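Local coordinates for protein similar to hydroxylamine oxidoreductase (Kuenenia stuttgartiensis, PDB 6H5L) that probably works as an oxidoreductase, a multi-heme c-type cytochrome serving electron transfer within a reducing hydroxylamine oxidoreductase-like complex of an anammox bacterium, at residues W54-H59 against M143-V148; Y60-N65 against K138-M143. All blocks are in the same frame, centred on the assembly; numbering follows the deposited sequence.

Contact 1 of 2, residues W54-H59 against M143-V148. With HEC (heme c), chain D.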
ATOM      1  N   TRP A  54     -24.911  -4.476  42.475  1.00 25.05           N
ATOM      2  CA  TRP A  54     -23.618  -4.191  43.089  1.00 27.57           C
ATOM      3  C   TRP A  54     -23.128  -5.373  43.921  1.00 25.80           C
ATOM      4  O   TRP A  54     -21.928  -5.669  43.940  1.00 25.14           O
ATOM      5  CB  TRP A  54     -23.691  -2.925  43.947  1.00 22.21           C
ATOM      6  CG  TRP A  54     -24.227  -1.670  43.279  1.00 22.66           C
ATOM      7  CD1 TRP A  54     -24.943  -0.681  43.887  1.00 25.15           C
ATOM      8  CD2 TRP A  54     -24.079  -1.267  41.904  1.00 27.89           C
ATOM      9  NE1 TRP A  54     -25.252   0.306  42.987  1.00 23.75           N
ATOM     10  CE2 TRP A  54     -24.739  -0.029  41.762  1.00 24.80           C
ATOM     11  CE3 TRP A  54     -23.460  -1.830  40.782  1.00 24.64           C
ATOM     12  CZ2 TRP A  54     -24.798   0.653  40.547  1.00 21.31           C
ATOM     13  CZ3 TRP A  54     -23.520  -1.152  39.576  1.00 20.41           C
ATOM     14  CH2 TRP A  54     -24.184   0.077  39.471  1.00 23.43           C
ATOM     15  N   GLN A  55     -24.038  -6.052  44.617  1.00 25.07           N
ATOM     16  CA  GLN A  55     -23.694  -7.175  45.492  1.00 28.08           C
ATOM     17  C   GLN A  55     -24.687  -8.297  45.229  1.00 29.50           C
ATOM     18  O   GLN A  55     -25.642  -8.502  45.991  1.00 29.41           O
ATOM     19  CB  GLN A  55     -23.707  -6.749  46.963  1.00 30.38           C
ATOM     20  CG  GLN A  55     -23.160  -7.784  47.926  1.00 26.66           C
ATOM     21  CD  GLN A  55     -21.652  -7.716  48.071  1.00 23.65           C
ATOM     22  OE1 GLN A  55     -20.973  -7.003  47.331  1.00 30.73           O
ATOM     23  NE2 GLN A  55     -21.121  -8.453  49.038  1.00 21.77           N
ATOM     24  N   PRO A  56     -24.493  -9.052  44.140  1.00 20.87           N
ATOM     25  CA  PRO A  56     -25.535 -10.006  43.719  1.00 26.21           C
ATOM     26  C   PRO A  56     -25.781 -11.140  44.701  1.00 29.79           C
ATOM     27  O   PRO A  56     -26.944 -11.482  44.950  1.00 25.79           O
ATOM     28  CB  PRO A  56     -25.002 -10.528  42.375  1.00 24.57           C
ATOM     29  CG  PRO A  56     -24.037  -9.485  41.913  1.00 23.03           C
ATOM     30  CD  PRO A  56     -23.402  -8.956  43.158  1.00 17.91           C
ATOM     31  N   ASN A  57     -24.726 -11.749  45.249  1.00 24.31           N
ATOM     32  CA  ASN A  57     -24.911 -12.868  46.172  1.00 24.31           C
ATOM     33  C   ASN A  57     -25.850 -12.504  47.314  1.00 27.30           C
ATOM     34  O   ASN A  57     -26.728 -13.293  47.683  1.00 25.25           O
ATOM     35  CB  ASN A  57     -23.563 -13.325  46.730  1.00 22.42           C
ATOM     36  CG  ASN A  57     -22.818 -14.250  45.785  1.00 36.86           C
ATOM     37  OD1 ASN A  57     -23.425 -14.919  44.947  1.00 34.11           O
ATOM     38  ND2 ASN A  57     -21.497 -14.305  45.925  1.00 26.90           N
ATOM     39  N   ARG A  58     -25.689 -11.308  47.875  1.00 27.46           N
ATOM     40  CA  ARG A  58     -26.476 -10.915  49.034  1.00 30.94           C
ATOM     41  C   ARG A  58     -27.846 -10.366  48.651  1.00 28.96           C
ATOM     42  O   ARG A  58     -28.802 -10.533  49.414  1.00 29.10           O
ATOM     43  CB  ARG A  58     -25.706  -9.886  49.859  1.00 29.52           C
ATOM     44  CG  ARG A  58     -26.454  -9.320  51.060  1.00 28.59           C
ATOM     45  CD  ARG A  58     -26.587 -10.329  52.185  1.00 30.92           C
ATOM     46  NE  ARG A  58     -27.209  -9.742  53.368  1.00 35.04           N
ATOM     47  CZ  ARG A  58     -27.459 -10.412  54.488  1.00 30.08           C
ATOM     48  NH1 ARG A  58     -27.140 -11.696  54.578  1.00 33.44           N
ATOM     49  NH2 ARG A  58     -28.028  -9.799  55.517  1.00 26.25           N
ATOM     50  N   HIS A  59     -27.975  -9.725  47.486  1.00 23.82           N
ATOM     51  CA  HIS A  59     -29.144  -8.893  47.226  1.00 27.39           C
ATOM     52  C   HIS A  59     -29.822  -9.086  45.875  1.00 22.54           C
ATOM     53  O   HIS A  59     -30.812  -8.395  45.609  1.00 21.39           O
ATOM     54  CB  HIS A  59     -28.774  -7.407  47.374  1.00 26.15           C
ATOM     55  CG  HIS A  59     -28.461  -7.000  48.781  1.00 30.94           C
ATOM     56  ND1 HIS A  59     -29.354  -7.165  49.818  1.00 25.94           N
ATOM     57  CD2 HIS A  59     -27.359  -6.428  49.321  1.00 25.20           C
ATOM     58  CE1 HIS A  59     -28.812  -6.719  50.937  1.00 29.71           C
ATOM     59  NE2 HIS A  59     -27.603  -6.263  50.663  1.00 30.31           N
ATOM     60  N   MET A 143     -26.807 -12.947  37.957  1.00 24.25           N
ATOM     61  CA  MET A 143     -25.745 -11.959  37.844  1.00 21.38           C
ATOM     62  C   MET A 143     -24.442 -12.629  38.254  1.00 28.51           C
ATOM     63  O   MET A 143     -24.258 -12.985  39.424  1.00 37.62           O
ATOM     64  CB  MET A 143     -26.024 -10.719  38.697  1.00 22.61           C
ATOM     65  CG  MET A 143     -27.051  -9.772  38.097  1.00 19.92           C
ATOM     66  SD  MET A 143     -26.574  -9.104  36.491  1.00 26.74           S
ATOM     67  CE  MET A 143     -27.901  -9.734  35.469  1.00 16.93           C
ATOM     68  N   PRO A 144     -23.511 -12.817  37.321  1.00 22.72           N
ATOM     69  CA  PRO A 144     -22.289 -13.569  37.634  1.00 26.34           C
ATOM     70  C   PRO A 144     -21.374 -12.783  38.563  1.00 26.93           C
ATOM     71  O   PRO A 144     -20.849 -11.725  38.205  1.00 28.65           O
ATOM     72  CB  PRO A 144     -21.652 -13.796  36.257  1.00 30.09           C
ATOM     73  CG  PRO A 144     -22.163 -12.678  35.437  1.00 24.40           C
ATOM     74  CD  PRO A 144     -23.548 -12.369  35.919  1.00 22.31           C
ATOM     75  N   THR A 145     -21.174 -13.324  39.761  1.00 23.86           N
ATOM     76  CA  THR A 145     -20.177 -12.796  40.676  1.00 26.02           C
ATOM     77  C   THR A 145     -18.798 -13.304  40.272  1.00 23.36           C
ATOM     78  O   THR A 145     -18.645 -14.060  39.313  1.00 32.08           O
ATOM     79  CB  THR A 145     -20.483 -13.195  42.116  1.00 26.70           C
ATOM     80  OG1 THR A 145     -20.465 -14.622  42.221  1.00 37.74           O
ATOM     81  CG2 THR A 145     -21.856 -12.677  42.521  1.00 23.19           C
ATOM     82  N   GLY A 146     -17.779 -12.881  41.020  1.00 26.72           N
ATOM     83  CA  GLY A 146     -16.428 -13.344  40.788  1.00 21.93           C
ATOM     84  C   GLY A 146     -16.273 -14.840  40.956  1.00 27.82           C
ATOM     85  O   GLY A 146     -15.332 -15.431  40.411  1.00 30.44           O
ATOM     86  N   GLU A 147     -17.186 -15.471  41.696  1.00 28.45           N
ATOM     87  CA  GLU A 147     -17.152 -16.916  41.886  1.00 26.49           C
ATOM     88  C   GLU A 147     -17.457 -17.664  40.593  1.00 34.03           C
ATOM     89  O   GLU A 147     -16.902 -18.744  40.360  1.00 33.74           O
ATOM     90  CB  GLU A 147     -18.135 -17.310  42.987  1.00 25.30           C
ATOM     91  CG  GLU A 147     -17.931 -16.528  44.285  1.00 35.88           C
ATOM     92  CD  GLU A 147     -18.809 -17.022  45.415  1.00 47.28           C
ATOM     93  OE1 GLU A 147     -19.905 -17.539  45.118  1.00 49.97           O
ATOM     94  OE2 GLU A 147     -18.403 -16.900  46.594  1.00 45.09           O
ATOM     95  N   VAL A 148     -18.328 -17.114  39.747  1.00 26.16           N
ATOM     96  CA  VAL A 148     -18.559 -17.708  38.433  1.00 24.27           C
ATOM     97  C   VAL A 148     -17.342 -17.500  37.539  1.00 27.31           C
ATOM     98  O   VAL A 148     -16.878 -18.429  36.866  1.00 30.39           O
ATOM     99  CB  VAL A 148     -19.833 -17.122  37.796  1.00 28.45           C
ATOM    100  CG1 VAL A 148     -19.986 -17.605  36.358  1.00 20.58           C
ATOM    101  CG2 VAL A 148     -21.053 -17.489  38.618  1.00 31.28           C
TER
HETATM  102 FE   HEC D 602     -23.852 -10.172  30.822  1.00 24.30          FE
HETATM  103  CHA HEC D 602     -24.746  -8.145  33.419  1.00 23.06           C
HETATM  104  CHB HEC D 602     -26.775  -9.292  29.176  1.00 22.69           C
HETATM  105  CHC HEC D 602     -23.129 -12.365  28.302  1.00 22.44           C
HETATM  106  CHD HEC D 602     -20.993 -11.178  32.489  1.00 25.32           C
HETATM  107  NA  HEC D 602     -25.448  -8.933  31.207  1.00 24.68           N
HETATM  108  C1A HEC D 602     -25.636  -8.222  32.374  1.00 24.20           C
HETATM  109  C2A HEC D 602     -26.921  -7.553  32.311  1.00 23.66           C
HETATM  110  C3A HEC D 602     -27.486  -7.880  31.135  1.00 24.23           C
HETATM  111  C4A HEC D 602     -26.568  -8.747  30.422  1.00 22.96           C
HETATM  112  CMA HEC D 602     -28.857  -7.446  30.567  1.00 20.72           C
HETATM  113  CAA HEC D 602     -27.479  -6.667  33.458  1.00 20.66           C
HETATM  114  CBA HEC D 602     -27.964  -5.288  33.013  1.00 23.49           C
HETATM  115  CGA HEC D 602     -26.885  -4.520  32.300  1.00 21.39           C
HETATM  116  O1A HEC D 602     -25.769  -4.377  32.863  1.00 30.77           O
HETATM  117  O2A HEC D 602     -27.149  -4.033  31.173  1.00 29.27           O
HETATM  118  NB  HEC D 602     -24.796 -10.744  29.088  1.00 22.56           N
HETATM  119  C1B HEC D 602     -25.957 -10.213  28.561  1.00 25.05           C
HETATM  120  C2B HEC D 602     -26.155 -10.783  27.244  1.00 28.27           C
HETATM  121  C3B HEC D 602     -25.156 -11.639  27.007  1.00 29.62           C
HETATM  122  C4B HEC D 602     -24.278 -11.623  28.158  1.00 25.14           C
HETATM  123  CMB HEC D 602     -27.344 -10.465  26.314  1.00 26.87           C
HETATM  124  CAB HEC D 602     -24.931 -12.490  25.736  1.00 24.27           C
HETATM  125  CBB HEC D 602     -24.527 -11.591  24.545  1.00 24.45           C
HETATM  126  NC  HEC D 602     -22.342 -11.512  30.470  1.00 24.00           N
HETATM  127  C1C HEC D 602     -22.251 -12.329  29.361  1.00 26.95           C
HETATM  128  C2C HEC D 602     -20.992 -13.042  29.423  1.00 27.63           C
HETATM  129  C3C HEC D 602     -20.469 -12.824  30.637  1.00 28.52           C
HETATM  130  C4C HEC D 602     -21.261 -11.789  31.283  1.00 23.53           C
HETATM  131  CMC HEC D 602     -20.609 -14.187  28.459  1.00 21.81           C
HETATM  132  CAC HEC D 602     -19.173 -13.453  31.206  1.00 19.23           C
HETATM  133  CBC HEC D 602     -17.930 -13.063  30.382  1.00 24.84           C
HETATM  134  ND  HEC D 602     -23.027  -9.778  32.686  1.00 20.83           N
HETATM  135  C1D HEC D 602     -21.765 -10.209  33.099  1.00 21.33           C
HETATM  136  C2D HEC D 602     -21.395  -9.472  34.287  1.00 25.59           C
HETATM  137  C3D HEC D 602     -22.567  -8.529  34.564  1.00 25.71           C
HETATM  138  C4D HEC D 602     -23.534  -8.791  33.527  1.00 20.91           C
HETATM  139  CMD HEC D 602     -20.098  -9.586  35.115  1.00 21.11           C
HETATM  140  CAD HEC D 602     -22.694  -7.522  35.723  1.00 17.67           C
HETATM  141  CBD HEC D 602     -23.034  -8.305  36.984  1.00 24.42           C
HETATM  142  CGD HEC D 602     -23.420  -7.353  38.081  1.00 25.18           C
HETATM  143  O1D HEC D 602     -23.238  -6.121  37.902  1.00 23.18           O
HETATM  144  O2D HEC D 602     -23.911  -7.838  39.131  1.00 17.12           O
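Facing the amide of N57, the carboxylate of E147 has its OE2 held by a hydrogen bond from the backbone N of L16, with K29 a long, weak ion-pair partner. The other oxygen, E147 OE1, comes to 3.7 Å from N57 ND2, a proximity and not a bond; N57 ND2 is hydrogen-bonded to E207 OE1, and the amide and carboxylate planes are turned 54° from each other. Between them and the heme lies T145. Its chi1 of 61° puts OG1 between the backbone N and the carbonyl carbon, where T145 OG1 accepts a weak N-cap bond from E147 N at 3.4 Å; the same rotation turns CG2 to helix 56-59. T145 CG2 lies 3.7 Å from N57 OD1, the two side chains crossing at about a right angle, and 3.8 Å from P56 CB as threonine and proline slide past each other in opposite directions. P56 CB packs equally close on M143 CB, while P56 CG stands next to propionate oxygen O2D of the heme. The M143 chain bends at chi2, which sets M143 SD 3.7 Å from heme CBD, and again at chi3, which places CE near heme CAA, whereas P144 CG lies over the porphyrin, 3.4 Å from heme C1D. The contact thus illustrates how apolar side chains can pack against a heme propionate while joining two chain passages. Helix 56-59 meets the capped start of helix 146-152 here, and W54, which ends helix 51-54, packs on helices 174-180 and 197-202.

Contact 2 of 2, residues Y60-N65 against K138-M143. With HEC (heme c), chain C.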
ATOM      1  N   TYR A  60     -29.341  -9.977  45.012  1.00 29.65           N
ATOM      2  CA  TYR A  60     -29.991 -10.132  43.718  1.00 23.15           C
ATOM      3  C   TYR A  60     -31.319 -10.866  43.863  1.00 25.82           C
ATOM      4  O   TYR A  60     -31.463 -11.772  44.687  1.00 26.11           O
ATOM      5  CB  TYR A  60     -29.090 -10.878  42.733  1.00 29.17           C
ATOM      6  CG  TYR A  60     -29.677 -10.965  41.342  1.00 28.05           C
ATOM      7  CD1 TYR A  60     -29.748  -9.843  40.527  1.00 28.42           C
ATOM      8  CD2 TYR A  60     -30.167 -12.165  40.846  1.00 24.89           C
ATOM      9  CE1 TYR A  60     -30.289  -9.914  39.256  1.00 24.27           C
ATOM     10  CE2 TYR A  60     -30.707 -12.247  39.575  1.00 28.36           C
ATOM     11  CZ  TYR A  60     -30.765 -11.118  38.785  1.00 26.79           C
ATOM     12  OH  TYR A  60     -31.301 -11.189  37.519  1.00 27.09           O
ATOM     13  N   GLU A  61     -32.295 -10.458  43.057  1.00 24.86           N
ATOM     14  CA  GLU A  61     -33.601 -11.091  42.973  1.00 30.17           C
ATOM     15  C   GLU A  61     -33.915 -11.401  41.518  1.00 33.56           C
ATOM     16  O   GLU A  61     -33.453 -10.693  40.617  1.00 31.39           O
ATOM     17  CB  GLU A  61     -34.700 -10.192  43.556  1.00 28.28           C
ATOM     18  CG  GLU A  61     -34.569  -9.930  45.046  1.00 30.59           C
ATOM     19  CD  GLU A  61     -35.642  -8.995  45.568  1.00 32.95           C
ATOM     20  OE1 GLU A  61     -36.489  -8.555  44.763  1.00 22.32           O
ATOM     21  OE2 GLU A  61     -35.641  -8.698  46.781  1.00 35.48           O
ATOM     22  N   PRO A  62     -34.695 -12.448  41.259  1.00 39.87           N
ATOM     23  CA  PRO A  62     -34.964 -12.844  39.872  1.00 28.03           C
ATOM     24  C   PRO A  62     -35.814 -11.816  39.139  1.00 29.52           C
ATOM     25  O   PRO A  62     -36.510 -10.994  39.739  1.00 26.88           O
ATOM     26  CB  PRO A  62     -35.715 -14.176  40.019  1.00 30.62           C
ATOM     27  CG  PRO A  62     -35.414 -14.648  41.404  1.00 31.08           C
ATOM     28  CD  PRO A  62     -35.263 -13.404  42.223  1.00 28.65           C
ATOM     29  N   MET A  63     -35.732 -11.869  37.810  1.00 30.60           N
ATOM     30  CA  MET A  63     -36.566 -11.033  36.960  1.00 29.94           C
ATOM     31  C   MET A  63     -38.045 -11.326  37.202  1.00 33.06           C
ATOM     32  O   MET A  63     -38.425 -12.392  37.693  1.00 33.89           O
ATOM     33  CB  MET A  63     -36.225 -11.259  35.489  1.00 34.68           C
ATOM     34  CG  MET A  63     -34.964 -10.564  35.020  1.00 33.61           C
ATOM     35  SD  MET A  63     -34.465 -11.178  33.405  1.00 31.74           S
ATOM     36  CE  MET A  63     -36.039 -11.179  32.556  1.00 37.31           C
ATOM     37  N   GLU A  64     -38.892 -10.359  36.847  1.00 28.60           N
ATOM     38  CA  GLU A  64     -40.319 -10.467  37.105  1.00 34.15           C
ATOM     39  C   GLU A  64     -41.203 -10.223  35.889  1.00 44.68           C
ATOM     40  O   GLU A  64     -42.420 -10.405  35.999  1.00 50.50           O
ATOM     41  CB  GLU A  64     -40.737  -9.491  38.217  1.00 30.17           C
ATOM     42  CG  GLU A  64     -39.937  -9.638  39.502  1.00 43.11           C
ATOM     43  CD  GLU A  64     -40.188  -8.505  40.480  1.00 60.57           C
ATOM     44  OE1 GLU A  64     -40.140  -8.752  41.704  1.00 63.02           O
ATOM     45  OE2 GLU A  64     -40.433  -7.366  40.026  1.00 40.85           O
ATOM     46  N   ASN A  65     -40.646  -9.821  34.746  1.00 36.38           N
ATOM     47  CA  ASN A  65     -41.445  -9.437  33.587  1.00 32.46           C
ATOM     48  C   ASN A  65     -41.530 -10.543  32.539  1.00 30.27           C
ATOM     49  O   ASN A  65     -42.626 -11.007  32.212  1.00 41.47           O
ATOM     50  CB  ASN A  65     -40.876  -8.152  32.973  1.00 27.65           C
ATOM     51  CG  ASN A  65     -41.208  -6.922  33.795  1.00 30.37           C
ATOM     52  OD1 ASN A  65     -42.356  -6.725  34.192  1.00 35.21           O
ATOM     53  ND2 ASN A  65     -40.203  -6.094  34.065  1.00 25.46           N
ATOM     54  N   LYS A 138     -31.417 -24.210  38.979  1.00 40.53           N
ATOM     55  CA  LYS A 138     -32.677 -23.540  39.269  1.00 46.59           C
ATOM     56  C   LYS A 138     -33.378 -23.003  38.027  1.00 44.32           C
ATOM     57  O   LYS A 138     -34.525 -22.555  38.133  1.00 36.99           O
ATOM     58  CB  LYS A 138     -32.443 -22.390  40.260  1.00 45.68           C
ATOM     59  CG  LYS A 138     -31.846 -22.835  41.590  1.00 53.93           C
ATOM     60  CD  LYS A 138     -30.729 -21.904  42.038  1.00 57.96           C
ATOM     61  CE  LYS A 138     -31.260 -20.546  42.465  1.00 71.65           C
ATOM     62  NZ  LYS A 138     -31.870 -20.597  43.823  1.00 74.27           N
ATOM     63  N   ASN A 139     -32.728 -23.047  36.864  1.00 39.88           N
ATOM     64  CA  ASN A 139     -33.301 -22.559  35.608  1.00 39.38           C
ATOM     65  C   ASN A 139     -33.750 -21.104  35.734  1.00 44.62           C
ATOM     66  O   ASN A 139     -34.899 -20.750  35.459  1.00 44.88           O
ATOM     67  CB  ASN A 139     -34.450 -23.457  35.144  1.00 39.42           C
ATOM     68  CG  ASN A 139     -33.965 -24.778  34.578  1.00 48.52           C
ATOM     69  OD1 ASN A 139     -32.965 -24.832  33.862  1.00 44.15           O
ATOM     70  ND2 ASN A 139     -34.673 -25.855  34.900  1.00 62.05           N
ATOM     71  N   GLN A 140     -32.820 -20.252  36.160  1.00 47.33           N
ATOM     72  CA  GLN A 140     -33.070 -18.826  36.301  1.00 41.42           C
ATOM     73  C   GLN A 140     -31.849 -18.056  35.817  1.00 36.76           C
ATOM     74  O   GLN A 140     -30.750 -18.605  35.702  1.00 33.19           O
ATOM     75  CB  GLN A 140     -33.395 -18.450  37.754  1.00 39.87           C
ATOM     76  CG  GLN A 140     -34.718 -19.001  38.266  1.00 49.58           C
ATOM     77  CD  GLN A 140     -34.879 -18.822  39.765  1.00 64.85           C
ATOM     78  OE1 GLN A 140     -33.895 -18.687  40.491  1.00 51.34           O
ATOM     79  NE2 GLN A 140     -36.122 -18.816  40.233  1.00 58.32           N
ATOM     80  N   ILE A 141     -32.055 -16.773  35.528  1.00 34.51           N
ATOM     81  CA  ILE A 141     -30.959 -15.896  35.128  1.00 26.94           C
ATOM     82  C   ILE A 141     -30.215 -15.429  36.373  1.00 27.48           C
ATOM     83  O   ILE A 141     -30.805 -15.229  37.442  1.00 30.92           O
ATOM     84  CB  ILE A 141     -31.487 -14.714  34.285  1.00 24.43           C
ATOM     85  CG1 ILE A 141     -30.995 -14.822  32.839  1.00 32.11           C
ATOM     86  CG2 ILE A 141     -31.074 -13.370  34.878  1.00 31.46           C
ATOM     87  CD1 ILE A 141     -31.446 -16.073  32.123  1.00 32.27           C
ATOM     88  N   ARG A 142     -28.899 -15.263  36.233  1.00 31.54           N
ATOM     89  CA  ARG A 142     -28.007 -14.963  37.343  1.00 27.92           C
ATOM     90  C   ARG A 142     -27.083 -13.812  36.975  1.00 30.81           C
ATOM     91  O   ARG A 142     -26.640 -13.702  35.826  1.00 29.02           O
ATOM     92  CB  ARG A 142     -27.166 -16.192  37.720  1.00 35.34           C
ATOM     93  CG  ARG A 142     -26.266 -15.992  38.927  1.00 46.81           C
ATOM     94  CD  ARG A 142     -24.927 -16.700  38.762  1.00 51.68           C
ATOM     95  NE  ARG A 142     -25.074 -18.076  38.295  1.00 49.76           N
ATOM     96  CZ  ARG A 142     -24.548 -18.545  37.168  1.00 41.40           C
ATOM     97  NH1 ARG A 142     -23.824 -17.752  36.391  1.00 37.89           N
ATOM     98  NH2 ARG A 142     -24.733 -19.811  36.820  1.00 49.96           N
ATOM     99  N   MET A 143     -26.807 -12.947  37.957  1.00 24.25           N
ATOM    100  CA  MET A 143     -25.745 -11.959  37.844  1.00 21.38           C
ATOM    101  C   MET A 143     -24.442 -12.629  38.254  1.00 28.51           C
ATOM    102  O   MET A 143     -24.258 -12.985  39.424  1.00 37.62           O
ATOM    103  CB  MET A 143     -26.024 -10.719  38.697  1.00 22.61           C
ATOM    104  CG  MET A 143     -27.051  -9.772  38.097  1.00 19.92           C
ATOM    105  SD  MET A 143     -26.574  -9.104  36.491  1.00 26.74           S
ATOM    106  CE  MET A 143     -27.901  -9.734  35.469  1.00 16.93           C
TER
HETATM  107 FE   HEC C 601     -32.835 -11.943  28.360  1.00 26.03          FE
HETATM  108  CHA HEC C 601     -33.222  -9.483  30.700  1.00 22.46           C
HETATM  109  CHB HEC C 601     -29.922 -12.942  29.887  1.00 28.48           C
HETATM  110  CHC HEC C 601     -32.753 -14.712  26.373  1.00 28.03           C
HETATM  111  CHD HEC C 601     -35.130 -10.486  26.296  1.00 25.75           C
HETATM  112  NA  HEC C 601     -31.781 -11.347  30.009  1.00 16.57           N
HETATM  113  C1A HEC C 601     -32.089 -10.262  30.808  1.00 23.34           C
HETATM  114  C2A HEC C 601     -31.020 -10.095  31.775  1.00 27.32           C
HETATM  115  C3A HEC C 601     -30.108 -11.048  31.547  1.00 31.93           C
HETATM  116  C4A HEC C 601     -30.567 -11.855  30.433  1.00 25.04           C
HETATM  117  CMA HEC C 601     -28.792 -11.263  32.326  1.00 22.02           C
HETATM  118  CAA HEC C 601     -30.957  -8.997  32.863  1.00 20.49           C
HETATM  119  CBA HEC C 601     -31.386  -9.527  34.227  1.00 18.23           C
HETATM  120  CGA HEC C 601     -31.444  -8.369  35.191  1.00 26.40           C
HETATM  121  O1A HEC C 601     -31.341  -7.203  34.732  1.00 24.75           O
HETATM  122  O2A HEC C 601     -31.594  -8.608  36.417  1.00 26.07           O
HETATM  123  NB  HEC C 601     -31.529 -13.501  28.121  1.00 22.37           N
HETATM  124  C1B HEC C 601     -30.465 -13.795  28.952  1.00 25.10           C
HETATM  125  C2B HEC C 601     -30.037 -15.152  28.672  1.00 25.48           C
HETATM  126  C3B HEC C 601     -30.815 -15.637  27.695  1.00 29.18           C
HETATM  127  C4B HEC C 601     -31.771 -14.610  27.333  1.00 26.14           C
HETATM  128  CMB HEC C 601     -28.863 -15.870  29.375  1.00 27.93           C
HETATM  129  CAB HEC C 601     -30.747 -17.039  27.050  1.00 19.12           C
HETATM  130  CBB HEC C 601     -31.160 -18.139  28.054  1.00 34.87           C
HETATM  131  NC  HEC C 601     -33.725 -12.467  26.602  1.00 24.46           N
HETATM  132  C1C HEC C 601     -33.651 -13.723  26.034  1.00 24.60           C
HETATM  133  C2C HEC C 601     -34.755 -13.866  25.108  1.00 25.20           C
HETATM  134  C3C HEC C 601     -35.347 -12.661  24.994  1.00 23.18           C
HETATM  135  C4C HEC C 601     -34.753 -11.779  25.990  1.00 20.46           C
HETATM  136  CMC HEC C 601     -34.912 -15.085  24.165  1.00 17.98           C
HETATM  137  CAC HEC C 601     -36.526 -12.278  24.061  1.00 26.76           C
HETATM  138  CBC HEC C 601     -37.774 -13.153  24.314  1.00 20.09           C
HETATM  139  ND  HEC C 601     -33.991 -10.219  28.475  1.00 23.57           N
HETATM  140  C1D HEC C 601     -34.919  -9.848  27.505  1.00 20.75           C
HETATM  141  C2D HEC C 601     -35.627  -8.678  27.981  1.00 19.15           C
HETATM  142  C3D HEC C 601     -35.033  -8.362  29.361  1.00 22.32           C
HETATM  143  C4D HEC C 601     -34.023  -9.374  29.582  1.00 26.63           C
HETATM  144  CMD HEC C 601     -36.748  -7.908  27.253  1.00 11.11           C
HETATM  145  CAD HEC C 601     -35.433  -7.210  30.310  1.00 18.69           C
HETATM  146  CBD HEC C 601     -36.208  -7.797  31.486  1.00 17.96           C
HETATM  147  CGD HEC C 601     -36.612  -6.727  32.465  1.00 24.73           C
HETATM  148  O1D HEC C 601     -37.217  -7.082  33.511  1.00 27.05           O
HETATM  149  O2D HEC C 601     -36.333  -5.529  32.209  1.00 27.83           O
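Y60 leaves the backbone with its CB directed at M143 and I141, and its ring can be followed outward past both. Having CG anti to the backbone N (chi1 -175°) sends the ring across the methionine at about a right angle. M143 CB lies over one face, offset to the rim, and M143 CG touches the same side of the ring at Y60 CE1, 3.4 Å away. M143 SD stands obliquely, 5.5 Å from the centroid of the Y60 ring and 40° off its normal, which makes this a Met-aromatic contact. On the other flank Y60 CE2 nears I141 O at 3.7 Å, close to the ring plane. At the tip, Y60 OH donates to heme propionate oxygen O2A over 2.8 Å, and the acceptor lies in the plane of the ring; I141 CG2 packs beside the same OH. With an alanine here the phenol is gone, and O2A would probably lose a donor while a gap opened beside M143 CG and I141 CG2. Further along, M63 SD comes to 3.4 Å from the meso carbon CHA, I141 CG1 rests 3.7 Å from CHB, and M143 CE reaches the methyl CMA. N65 ND2 binds the second propionate through O1D, 3.2 Å away and fairly straight at 163°. R357 of the second subunit, also bonded to this heme, packs on Y60 and M63. Apolar side chains against the macrocycle and polar donors at its propionates make up a heme pocket of a multi-heme c-type cytochrome, here lying at a subunit boundary.

In the fold
Contacts 1 and 2 lie with centres 12 Å apart on the same side of the chain's centre, and they share M143, whose side chain reaches two hemes. Along the chain the order is 54-59, 60-65, 138-143, 143-148, so the inner pair of segments makes contact 2 and the outer pair contact 1. Strand 140-141 leads into helix 146-152, while helix 56-59 runs on into the loop of contact 2; V148 CG2 and R142 NH1 also pack at 3.6 Å. In this protein, then, two neighbouring hemes are lined by the same two chain passages, with M143 touching both.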